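Local coordinates for protein Plm1 (Streptomyces sp. HK803, PDB 4HXY) that probably reduces the beta-keto group of a polyketide intermediate with NADPH, as the ketoreductase domain of the first module of phoslactomycin biosynthesis, at residues A[361-365]-A[385-391]; A[379-384]-A[411-417]. One frame throughout, in Å; residues are numbered along the deposited sequence.

Interaction 1 of 2, residues A[361-365]-A[385-391]; sequences WGPWA and PLLVPAA. With NDP (NADPH dihydro-nicotinamide-adenine-dinucleotide phosphate), chain C.
The methyl of Ala391 sits over one face of the Trp364 indole, with Ala391 CB 3.4 Å from the centroid of the Trp364 six-membered ring and almost on the ring normal, a CH-pi contact. Trp364 CG is anti to its carbonyl carbon (chi1 -75°), which brings the indole back to Ala391 although the CB bond points away from 385-391. Trp361 CH2 comes within 3.3 Å of Ala391 O. Leu386 joins both indoles, its CD1 being 3.9 Å from Trp361 CE3, and these two side chains cross at about a right angle. Val388 CG2 is a looser neighbour of Trp364 CE3 and packs closer to Ala365 O.

The backbones are clamped at one bridge. Leu386 N donates to Pro363 O, and Ala365 N donates to Leu386 O, each at 2.8 Å and nearly straight. Trp364 N donates to O7N of the NADPH carboxamide, at 2.8 Å. Gly362 O lies 3.3 Å from the nicotinamide C4N. The bridge probably helps to hold this loop against the nicotinamide.

Trp364 NE1 lies over one face of the Trp361 ring, toward its rim, so the indoles pack together. Farther out, Trp364 rests on Leu199 and His202 of helix 198-210, and Trp361 meets Phe320 edge-to-face. The contact thus joins the loop after strand 357-361 to the start of helix 388-400, with helix 372-380 against Pro363 and Pro385.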
loop_
_atom_site.group_PDB
_atom_site.type_symbol
_atom_site.label_atom_id
_atom_site.label_comp_id
_atom_site.label_asym_id
_atom_site.label_seq_id
_atom_site.Cartn_x
_atom_site.Cartn_y
_atom_site.Cartn_z
ATOM N N TRP A 361 -7.347 5.583 -0.008
ATOM C CA TRP A 361 -8.086 6.664 0.603
ATOM C C TRP A 361 -7.245 7.607 1.490
ATOM O O TRP A 361 -6.406 7.172 2.306
ATOM C CB TRP A 361 -9.146 6.079 1.517
ATOM C CG TRP A 361 -10.143 5.209 0.845
ATOM C CD1 TRP A 361 -10.280 3.860 0.980
ATOM C CD2 TRP A 361 -11.226 5.643 0.032
ATOM N NE1 TRP A 361 -11.351 3.424 0.256
ATOM C CE2 TRP A 361 -11.951 4.503 -0.336
ATOM C CE3 TRP A 361 -11.618 6.874 -0.453
ATOM C CZ2 TRP A 361 -13.072 4.568 -1.167
ATOM C CZ3 TRP A 361 -12.735 6.955 -1.249
ATOM C CH2 TRP A 361 -13.445 5.803 -1.617
ATOM N N GLY A 362 -7.536 8.893 1.366
ATOM C CA GLY A 362 -7.293 9.815 2.467
ATOM C C GLY A 362 -8.239 9.581 3.625
ATOM O O GLY A 362 -9.076 8.682 3.597
ATOM N N PRO A 363 -8.123 10.407 4.671
ATOM C CA PRO A 363 -8.948 10.235 5.840
ATOM C C PRO A 363 -10.411 10.424 5.492
ATOM O O PRO A 363 -10.749 11.229 4.613
ATOM C CB PRO A 363 -8.455 11.328 6.791
ATOM C CG PRO A 363 -7.785 12.334 5.909
ATOM C CD PRO A 363 -7.186 11.537 4.804
ATOM N N TRP A 364 -11.264 9.653 6.161
ATOM C CA TRP A 364 -12.713 9.831 6.089
ATOM C C TRP A 364 -13.246 10.478 7.350
ATOM O O TRP A 364 -12.757 10.233 8.450
ATOM C CB TRP A 364 -13.400 8.475 6.039
ATOM C CG TRP A 364 -13.335 7.706 4.741
ATOM C CD1 TRP A 364 -12.234 7.470 3.950
ATOM C CD2 TRP A 364 -14.414 6.975 4.158
ATOM N NE1 TRP A 364 -12.585 6.658 2.892
ATOM C CE2 TRP A 364 -13.914 6.331 3.003
ATOM C CE3 TRP A 364 -15.759 6.817 4.488
ATOM C CZ2 TRP A 364 -14.719 5.555 2.178
ATOM C CZ3 TRP A 364 -16.559 6.011 3.674
ATOM C CH2 TRP A 364 -16.031 5.395 2.529
ATOM N N ALA A 365 -14.290 11.268 7.187
ATOM C CA ALA A 365 -15.081 11.761 8.315
ATOM C C ALA A 365 -15.981 10.628 8.795
ATOM O O ALA A 365 -16.142 9.622 8.104
ATOM C CB ALA A 365 -15.936 12.944 7.850
ATOM N N PRO A 385 -10.738 15.421 6.210
ATOM C CA PRO A 385 -11.510 14.176 6.071
ATOM C C PRO A 385 -12.601 14.274 5.008
ATOM O O PRO A 385 -13.309 15.289 4.935
ATOM C CB PRO A 385 -12.085 13.960 7.472
ATOM C CG PRO A 385 -11.079 14.602 8.369
ATOM C CD PRO A 385 -10.638 15.839 7.617
ATOM N N LEU A 386 -12.728 13.219 4.187
ATOM C CA LEU A 386 -13.747 13.178 3.135
ATOM C C LEU A 386 -15.084 13.008 3.814
ATOM O O LEU A 386 -15.206 12.191 4.718
ATOM C CB LEU A 386 -13.531 11.970 2.234
ATOM C CG LEU A 386 -12.296 11.998 1.350
ATOM C CD1 LEU A 386 -11.958 10.570 0.835
ATOM C CD2 LEU A 386 -12.497 12.999 0.211
ATOM N N LEU A 387 -16.087 13.750 3.370
ATOM C CA LEU A 387 -17.445 13.509 3.852
ATOM C C LEU A 387 -17.950 12.174 3.302
ATOM O O LEU A 387 -17.580 11.756 2.208
ATOM C CB LEU A 387 -18.355 14.676 3.471
ATOM C CG LEU A 387 -17.855 16.047 3.935
ATOM C CD1 LEU A 387 -18.929 17.093 3.676
ATOM C CD2 LEU A 387 -17.460 15.991 5.393
ATOM N N VAL A 388 -18.750 11.473 4.094
ATOM C CA VAL A 388 -19.162 10.129 3.742
ATOM C C VAL A 388 -19.878 10.038 2.382
ATOM O O VAL A 388 -19.573 9.154 1.592
ATOM C CB VAL A 388 -19.959 9.468 4.884
ATOM C CG1 VAL A 388 -20.524 8.154 4.389
ATOM C CG2 VAL A 388 -19.051 9.259 6.112
ATOM N N PRO A 389 -20.808 10.967 2.077
ATOM C CA PRO A 389 -21.413 10.871 0.749
ATOM C C PRO A 389 -20.402 10.987 -0.398
ATOM O O PRO A 389 -20.492 10.260 -1.407
ATOM C CB PRO A 389 -22.388 12.061 0.721
ATOM C CG PRO A 389 -22.662 12.361 2.195
ATOM C CD PRO A 389 -21.368 12.079 2.872
ATOM N N ALA A 390 -19.450 11.903 -0.244
ATOM C CA ALA A 390 -18.419 12.116 -1.256
ATOM C C ALA A 390 -17.537 10.880 -1.396
ATOM O O ALA A 390 -17.154 10.496 -2.511
ATOM C CB ALA A 390 -17.572 13.325 -0.905
ATOM N N ALA A 391 -17.180 10.270 -0.268
ATOM C CA ALA A 391 -16.326 9.096 -0.295
ATOM C C ALA A 391 -17.017 7.918 -0.975
ATOM O O ALA A 391 -16.438 7.204 -1.796
ATOM C CB ALA A 391 -15.906 8.718 1.121
HETATM P PA NDP C . -12.175 0.292 11.927
HETATM O O1A NDP C . -13.437 0.954 12.366
HETATM O O2A NDP C . -11.155 -0.062 12.968
HETATM O O5B NDP C . -12.537 -1.031 11.110
HETATM C C5B NDP C . -11.577 -2.055 10.951
HETATM C C4B NDP C . -12.294 -3.373 10.954
HETATM O O4B NDP C . -11.379 -4.429 10.741
HETATM C C3B NDP C . -12.967 -3.679 12.270
HETATM O O3B NDP C . -14.319 -4.086 11.981
HETATM C C2B NDP C . -12.180 -4.825 12.865
HETATM O O2B NDP C . -13.114 -5.549 13.638
HETATM C C1B NDP C . -11.704 -5.511 11.588
HETATM N N9A NDP C . -10.581 -6.430 11.722
HETATM C C8A NDP C . -9.316 -6.169 12.202
HETATM N N7A NDP C . -8.594 -7.310 12.172
HETATM C C5A NDP C . -9.382 -8.303 11.648
HETATM C C6A NDP C . -9.177 -9.645 11.373
HETATM N N6A NDP C . -8.035 -10.290 11.592
HETATM N N1A NDP C . -10.231 -10.372 10.849
HETATM C C2A NDP C . -11.450 -9.765 10.568
HETATM N N3A NDP C . -11.668 -8.439 10.841
HETATM C C4A NDP C . -10.630 -7.733 11.366
HETATM O O3 NDP C . -11.405 1.188 10.832
HETATM P PN NDP C . -12.018 1.990 9.610
HETATM O O1N NDP C . -11.588 3.397 9.777
HETATM O O2N NDP C . -13.444 1.708 9.356
HETATM O O5D NDP C . -11.117 1.506 8.382
HETATM C C5D NDP C . -11.406 0.331 7.671
HETATM C C4D NDP C . -10.391 0.191 6.548
HETATM O O4D NDP C . -10.277 1.405 5.825
HETATM C C3D NDP C . -9.008 -0.123 7.069
HETATM O O3D NDP C . -8.462 -1.170 6.324
HETATM C C2D NDP C . -8.207 1.141 6.838
HETATM O O2D NDP C . -6.830 0.900 6.635
HETATM C C1D NDP C . -8.920 1.755 5.651
HETATM N N1N NDP C . -8.802 3.220 5.636
HETATM C C2N NDP C . -9.475 3.985 6.545
HETATM C C3N NDP C . -9.262 5.360 6.660
HETATM C C7N NDP C . -10.048 6.197 7.592
HETATM O O7N NDP C . -9.894 7.558 7.448
HETATM N N7N NDP C . -10.831 5.738 8.557
HETATM C C4N NDP C . -8.522 6.051 5.546
HETATM C C5N NDP C . -7.837 5.125 4.596
HETATM C C6N NDP C . -8.019 3.763 4.662
HETATM P P2B NDP C . -12.695 -6.649 14.721
HETATM O O1X NDP C . -13.993 -7.013 15.405
HETATM O O2X NDP C . -11.674 -6.075 15.713
HETATM O O3X NDP C . -12.063 -7.803 14.058
#

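Interaction 2 of 2, residues A[379-384]-A[411-417]; sequences RKRGLT and DVTWSRF
Leu383 overlaps Val412 and Phe417 through one methyl. Leu383 CD2 is 3.8 Å from Val412 CG2. Leu383 CD2 is also 4.0 Å from Phe417 CD1. Leu383 and Val412 lie side by side and point the same way, a non-hydrogen-bonded antiparallel pair in a short, weakly bonded strand pairing. The Phe417 ring crosses Leu383 at a slant. A chi1 of 177° swings this ring to Leu383 and the Arg381 carbonyl, with Phe417 CD1 3.5 Å from Arg381 O.

Next along, Thr384 and Asp411 run alongside each other, with Thr384 CB 3.5 Å from Asp411 OD2. Thr384 N donates to Asp411 O. A water donates to Thr384 O and accepts from Asp411 N, so it spans the gap between the two backbones.

Gly382 is the C-prime residue of a Schellman motif that ends helix 372-380. Its positive phi turns the chain toward strand 408-412, and Gly382 O accepts from Thr413 N at 2.8 Å. Arg416 CB lies 3.7 Å from Gly382 CA, so the turn packs closely on the arginine. The Arg416 chain is extended from CG to NE, which carries NH2 to Arg379 O, 2.9 Å away. The bond is bent, at 148°. The oxygen lies near the guanidinium plane, but NH2 stands above the carbonyl plane. Gly382 N reaches the same oxygen from the opposite face.

A second water donates to Arg381 O and Phe417 O. Carbonyls at the helix end thus meet a guanidinium, amides and water. The positive charge of Arg416 probably complements the negative end of the helix dipole.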
loop_
_atom_site.group_PDB
_atom_site.type_symbol
_atom_site.label_atom_id
_atom_site.label_comp_id
_atom_site.label_asym_id
_atom_site.label_seq_id
_atom_site.Cartn_x
_atom_site.Cartn_y
_atom_site.Cartn_z
ATOM N N ARG A 379 -6.064 18.067 9.419
ATOM C CA ARG A 379 -6.450 19.323 8.761
ATOM C C ARG A 379 -5.312 20.302 8.799
ATOM O O ARG A 379 -5.071 21.041 7.836
ATOM C CB ARG A 379 -7.683 19.920 9.424
ATOM C CG ARG A 379 -8.937 19.137 9.172
ATOM C CD ARG A 379 -9.996 19.510 10.209
ATOM N NE ARG A 379 -11.299 18.917 9.923
ATOM C CZ ARG A 379 -12.144 19.345 8.984
ATOM N NH1 ARG A 379 -11.840 20.379 8.202
ATOM N NH2 ARG A 379 -13.307 18.729 8.822
ATOM N N LYS A 380 -4.578 20.257 9.903
ATOM C CA LYS A 380 -3.384 21.063 10.087
ATOM C C LYS A 380 -2.347 20.806 8.998
ATOM O O LYS A 380 -1.700 21.744 8.524
ATOM C CB LYS A 380 -2.784 20.780 11.467
ATOM C CG LYS A 380 -1.815 21.825 11.972
ATOM C CD LYS A 380 -1.642 21.745 13.492
ATOM C CE LYS A 380 -2.814 22.401 14.232
ATOM N NZ LYS A 380 -2.720 22.238 15.723
ATOM N N ARG A 381 -2.183 19.539 8.604
ATOM C CA ARG A 381 -1.238 19.186 7.547
ATOM C C ARG A 381 -1.890 18.981 6.172
ATOM O O ARG A 381 -1.397 18.227 5.329
ATOM C CB ARG A 381 -0.365 18.010 7.956
ATOM C CG ARG A 381 -1.039 16.719 8.297
ATOM C CD ARG A 381 -0.038 15.870 9.106
ATOM N NE ARG A 381 -0.432 14.471 9.224
ATOM C CZ ARG A 381 -0.393 13.581 8.231
ATOM N NH1 ARG A 381 0.014 13.929 7.010
ATOM N NH2 ARG A 381 -0.775 12.330 8.461
ATOM N N GLY A 382 -2.989 19.684 5.961
ATOM C CA GLY A 382 -3.610 19.796 4.650
ATOM C C GLY A 382 -4.418 18.592 4.202
ATOM O O GLY A 382 -4.666 18.430 3.004
ATOM N N LEU A 383 -4.822 17.750 5.142
ATOM C CA LEU A 383 -5.688 16.629 4.817
ATOM C C LEU A 383 -7.012 16.876 5.517
ATOM O O LEU A 383 -7.068 17.028 6.744
ATOM C CB LEU A 383 -5.056 15.298 5.223
ATOM C CG LEU A 383 -3.752 14.979 4.494
ATOM C CD1 LEU A 383 -3.042 13.807 5.187
ATOM C CD2 LEU A 383 -3.982 14.653 3.027
ATOM N N THR A 384 -8.064 17.027 4.727
ATOM C CA THR A 384 -9.393 17.221 5.263
ATOM C C THR A 384 -10.124 15.891 5.129
ATOM O O THR A 384 -10.130 15.298 4.055
ATOM C CB THR A 384 -10.132 18.326 4.511
ATOM O OG1 THR A 384 -9.370 19.544 4.597
ATOM C CG2 THR A 384 -11.540 18.549 5.087
ATOM N N ASP A 411 -8.901 14.520 0.046
ATOM C CA ASP A 411 -9.082 15.977 0.012
ATOM C C ASP A 411 -7.795 16.630 0.541
ATOM O O ASP A 411 -7.610 16.726 1.765
ATOM C CB ASP A 411 -10.276 16.335 0.901
ATOM C CG ASP A 411 -10.652 17.804 0.842
ATOM O OD1 ASP A 411 -9.880 18.593 0.261
ATOM O OD2 ASP A 411 -11.726 18.160 1.395
ATOM N N VAL A 412 -6.920 17.035 -0.378
ATOM C CA VAL A 412 -5.604 17.567 -0.033
ATOM C C VAL A 412 -5.570 19.057 -0.336
ATOM O O VAL A 412 -5.975 19.477 -1.418
ATOM C CB VAL A 412 -4.478 16.895 -0.839
ATOM C CG1 VAL A 412 -3.095 17.449 -0.409
ATOM C CG2 VAL A 412 -4.514 15.370 -0.651
ATOM N N THR A 413 -5.105 19.838 0.637
ATOM C CA THR A 413 -4.819 21.251 0.424
ATOM C C THR A 413 -3.289 21.365 0.355
ATOM O O THR A 413 -2.601 21.344 1.381
ATOM C CB THR A 413 -5.418 22.115 1.569
ATOM O OG1 THR A 413 -6.849 21.938 1.606
ATOM C CG2 THR A 413 -5.090 23.592 1.381
ATOM N N TRP A 414 -2.777 21.449 -0.866
ATOM C CA TRP A 414 -1.359 21.310 -1.145
ATOM C C TRP A 414 -0.511 22.393 -0.474
ATOM O O TRP A 414 0.606 22.111 -0.067
ATOM C CB TRP A 414 -1.099 21.249 -2.659
ATOM C CG TRP A 414 -1.668 20.000 -3.221
ATOM C CD1 TRP A 414 -2.825 19.872 -3.933
ATOM C CD2 TRP A 414 -1.154 18.695 -3.042
ATOM N NE1 TRP A 414 -3.055 18.545 -4.226
ATOM C CE2 TRP A 414 -2.037 17.802 -3.684
ATOM C CE3 TRP A 414 -0.029 18.184 -2.403
ATOM C CZ2 TRP A 414 -1.801 16.435 -3.721
ATOM C CZ3 TRP A 414 0.196 16.827 -2.435
ATOM C CH2 TRP A 414 -0.691 15.967 -3.071
ATOM N N SER A 415 -1.053 23.611 -0.338
ATOM C CA SER A 415 -0.326 24.712 0.304
ATOM C C SER A 415 0.013 24.407 1.770
ATOM O O SER A 415 1.022 24.901 2.265
ATOM C CB SER A 415 -1.145 26.018 0.227
ATOM O OG SER A 415 -2.361 25.865 0.918
ATOM N N ARG A 416 -0.825 23.627 2.454
ATOM C CA ARG A 416 -0.535 23.162 3.812
ATOM C C ARG A 416 0.199 21.820 3.821
ATOM O O ARG A 416 1.091 21.586 4.643
ATOM C CB ARG A 416 -1.808 22.971 4.636
ATOM C CG ARG A 416 -2.648 24.194 4.916
ATOM C CD ARG A 416 -3.930 23.762 5.657
ATOM N NE ARG A 416 -4.774 24.893 6.046
ATOM C CZ ARG A 416 -5.619 24.908 7.089
ATOM N NH1 ARG A 416 -6.340 26.002 7.346
ATOM N NH2 ARG A 416 -5.750 23.852 7.895
ATOM N N PHE A 417 -0.200 20.917 2.940
ATOM C CA PHE A 417 0.366 19.563 2.966
ATOM C C PHE A 417 1.866 19.542 2.653
ATOM O O PHE A 417 2.635 18.879 3.345
ATOM C CB PHE A 417 -0.384 18.675 1.962
ATOM C CG PHE A 417 0.159 17.283 1.858
ATOM C CD1 PHE A 417 -0.321 16.281 2.672
ATOM C CD2 PHE A 417 1.159 16.978 0.946
ATOM C CE1 PHE A 417 0.195 14.993 2.582
ATOM C CE2 PHE A 417 1.681 15.699 0.876
ATOM C CZ PHE A 417 1.180 14.712 1.682
HETATM O O HOH W 1 1.554 16.923 5.231
HETATM O O HOH W 2 -9.147 13.044 2.789
#

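In the fold
The centres of interactions 1 and 2 lie about 14 Å apart on the same side of the chain's centre. Their segments alternate in sequence: 361-365, 379-384, 385-391, then 411-417. Segments 379-384 and 385-391 are continuous, so one run of chain makes both contacts. It leaves helix 372-380, pairs briefly with strand 408-412, then bridges to the loop after strand 357-361 and enters helix 388-400. The two contacts touch directly, with Pro363 CG 4.1 Å from Leu383 CB and Leu386 CD2 3.9 Å from Asp411 N. Strand 408-412 also runs parallel to strand 357-361. The nicotinamide-side loop of the Rossmann-type ketoreductase is thereby joined to the C-terminal helix 414-421.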